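Local structure of titin (Homo sapiens, 2J8H) at residues K37-G42 / V76-A81. The protein forms part of the giant elastic filament of muscle, here as a rigid tandem of two immunoglobulin domains from its A-band region. Sequence-based numbering, arbitrary orientation.
Sequences KWYRQG and VYQVRA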
loop_
_atom_site.group_PDB
_atom_site.type_symbol
_atom_site.label_atom_id
_atom_site.label_comp_id
_atom_site.label_asym_id
_atom_site.label_seq_id
_atom_site.Cartn_x
_atom_site.Cartn_y
_atom_site.Cartn_z
ATOM N N LYS A 37 25.892 2.088 -15.665
ATOM C CA LYS A 37 24.754 1.531 -16.355
ATOM C C LYS A 37 24.264 0.370 -15.503
ATOM O O LYS A 37 25.037 -0.244 -14.759
ATOM C CB LYS A 37 25.151 1.050 -17.754
ATOM C CG LYS A 37 25.492 2.134 -18.758
ATOM C CD LYS A 37 25.825 1.573 -20.181
ATOM C CE LYS A 37 27.245 0.981 -20.331
ATOM N NZ LYS A 37 27.652 0.516 -21.773
ATOM N N TRP A 38 22.975 0.089 -15.616
ATOM C CA TRP A 38 22.314 -0.943 -14.847
ATOM C C TRP A 38 21.698 -1.955 -15.777
ATOM O O TRP A 38 21.212 -1.589 -16.864
ATOM C CB TRP A 38 21.187 -0.305 -14.053
ATOM C CG TRP A 38 21.627 0.593 -12.947
ATOM C CD1 TRP A 38 21.848 1.936 -13.015
ATOM C CD2 TRP A 38 21.892 0.211 -11.604
ATOM N NE1 TRP A 38 22.219 2.413 -11.792
ATOM C CE2 TRP A 38 22.260 1.374 -10.905
ATOM C CE3 TRP A 38 21.858 -1.007 -10.916
ATOM C CZ2 TRP A 38 22.567 1.360 -9.550
ATOM C CZ3 TRP A 38 22.168 -1.012 -9.573
ATOM C CH2 TRP A 38 22.520 0.170 -8.906
ATOM N N TYR A 39 21.673 -3.217 -15.354
ATOM C CA TYR A 39 21.208 -4.299 -16.211
ATOM C C TYR A 39 20.348 -5.258 -15.419
ATOM O O TYR A 39 20.616 -5.507 -14.235
ATOM C CB TYR A 39 22.388 -5.105 -16.755
ATOM C CG TYR A 39 23.393 -4.262 -17.487
ATOM C CD1 TYR A 39 24.312 -3.500 -16.780
ATOM C CD2 TYR A 39 23.441 -4.223 -18.890
ATOM C CE1 TYR A 39 25.247 -2.716 -17.425
ATOM C CE2 TYR A 39 24.357 -3.410 -19.532
ATOM C CZ TYR A 39 25.262 -2.684 -18.785
ATOM O OH TYR A 39 26.192 -1.875 -19.377
ATOM N N ARG A 40 19.361 -5.838 -16.099
ATOM C CA ARG A 40 18.593 -6.947 -15.570
ATOM C C ARG A 40 18.983 -8.147 -16.418
ATOM O O ARG A 40 18.788 -8.153 -17.633
ATOM C CB ARG A 40 17.098 -6.650 -15.702
ATOM C CG ARG A 40 16.159 -7.738 -15.197
ATOM C CD ARG A 40 14.770 -7.433 -15.718
ATOM N NE ARG A 40 13.791 -8.478 -15.476
ATOM C CZ ARG A 40 13.744 -9.642 -16.108
ATOM N NH1 ARG A 40 14.656 -9.965 -17.029
ATOM N NH2 ARG A 40 12.788 -10.520 -15.785
ATOM N N GLN A 41 19.549 -9.164 -15.779
ATOM C CA GLN A 41 20.008 -10.349 -16.490
ATOM C C GLN A 41 20.774 -9.982 -17.744
ATOM O O GLN A 41 20.508 -10.522 -18.810
ATOM C CB GLN A 41 18.837 -11.244 -16.898
ATOM C CG GLN A 41 18.322 -12.119 -15.816
ATOM C CD GLN A 41 17.390 -13.181 -16.340
ATOM O OE1 GLN A 41 16.195 -12.935 -16.536
ATOM N NE2 GLN A 41 17.930 -14.372 -16.584
ATOM N N GLY A 42 21.699 -9.037 -17.627
ATOM C CA GLY A 42 22.582 -8.717 -18.744
ATOM C C GLY A 42 21.955 -7.899 -19.863
ATOM O O GLY A 42 22.563 -7.735 -20.906
ATOM N N VAL A 76 18.724 -11.667 -11.327
ATOM C CA VAL A 76 20.028 -11.062 -11.101
ATOM C C VAL A 76 20.155 -9.752 -11.869
ATOM O O VAL A 76 19.671 -9.623 -12.993
ATOM C CB VAL A 76 21.177 -12.024 -11.489
ATOM C CG1 VAL A 76 21.221 -12.224 -12.995
ATOM C CG2 VAL A 76 22.505 -11.485 -11.000
ATOM N N TYR A 77 20.773 -8.774 -11.209
ATOM C CA TYR A 77 20.990 -7.450 -11.739
ATOM C C TYR A 77 22.476 -7.201 -11.715
ATOM O O TYR A 77 23.190 -7.789 -10.901
ATOM C CB TYR A 77 20.279 -6.401 -10.883
ATOM C CG TYR A 77 18.778 -6.540 -10.965
ATOM C CD1 TYR A 77 18.097 -7.492 -10.195
ATOM C CD2 TYR A 77 18.050 -5.763 -11.843
ATOM C CE1 TYR A 77 16.721 -7.637 -10.299
ATOM C CE2 TYR A 77 16.687 -5.922 -11.973
ATOM C CZ TYR A 77 16.023 -6.854 -11.189
ATOM O OH TYR A 77 14.650 -6.971 -11.332
ATOM N N GLN A 78 22.929 -6.366 -12.646
ATOM C CA GLN A 78 24.313 -5.930 -12.719
ATOM C C GLN A 78 24.357 -4.411 -12.738
ATOM O O GLN A 78 23.461 -3.765 -13.232
ATOM C CB GLN A 78 24.991 -6.449 -13.985
ATOM C CG GLN A 78 25.123 -7.948 -14.103
ATOM C CD GLN A 78 23.901 -8.627 -14.702
ATOM O OE1 GLN A 78 23.198 -8.057 -15.530
ATOM N NE2 GLN A 78 23.670 -9.881 -14.308
ATOM N N VAL A 79 25.400 -3.860 -12.152
ATOM C CA VAL A 79 25.736 -2.447 -12.262
ATOM C C VAL A 79 27.153 -2.392 -12.793
ATOM O O VAL A 79 28.028 -3.191 -12.381
ATOM C CB VAL A 79 25.609 -1.697 -10.912
ATOM C CG1 VAL A 79 26.561 -2.245 -9.904
ATOM C CG2 VAL A 79 25.778 -0.152 -11.096
ATOM N N ARG A 80 27.347 -1.509 -13.765
ATOM C CA ARG A 80 28.629 -1.365 -14.409
ATOM C C ARG A 80 29.135 0.035 -14.250
ATOM O O ARG A 80 28.390 0.982 -14.445
ATOM C CB ARG A 80 28.494 -1.696 -15.899
ATOM C CG ARG A 80 29.853 -1.685 -16.620
ATOM C CD ARG A 80 29.708 -1.860 -18.126
ATOM N NE ARG A 80 29.158 -3.171 -18.446
ATOM C CZ ARG A 80 28.915 -3.606 -19.672
ATOM N NH1 ARG A 80 29.205 -2.847 -20.728
ATOM N NH2 ARG A 80 28.403 -4.813 -19.855
ATOM N N ALA A 81 30.421 0.178 -13.946
ATOM C CA ALA A 81 31.043 1.490 -13.810
ATOM C C ALA A 81 32.208 1.553 -14.774
ATOM O O ALA A 81 33.048 0.670 -14.758
ATOM C CB ALA A 81 31.535 1.710 -12.358
#
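W38 and V79 meet on the core side of an antiparallel pair, strands 35-40 and 76-83 of an immunoglobulin I-set β-sandwich, where they form a non-hydrogen-bonded pair. V79 CG2 sits 3.7 Å from the centroid of the six-membered ring of W38, only 4° off its normal, a clear CH-pi contact. With CG anti to the carbonyl carbon (chi1 -69°), the indole lies alongside V79 and reaches L24 and L64 of the facing sheet; this is the central tryptophan characteristic of the immunoglobulin core, and C26 packs against V79. Replacing the indole of W38 by an alanine is likely to open a gap between the two sheets and leave V79 CG2 without the ring face it rests on. Further along the same side, R40 CG packs 3.7 Å from Y77 CE2, while the polar ends of both residues turn to the loop just before strand 76-83, where R40 NH2 hydrogen-bonds D72 O and Y77 OH hydrogen-bonds D73 O. On the other side of the sheet, Y39 OH lies over one face of the R80 guanidinium, 3.2 Å from R80 CZ, without a hydrogen bond. Paired backbone bonds link K37 with R80 and Y39 with Q78, and Q41 N extends the ladder to V76 O. Beyond it the chain turns, and Q78, bent at chi2 (86°), brings its side-chain carbonyl back to the turn: Q78 OE1 accepts a hydrogen bond from G42 N at 2.8 Å.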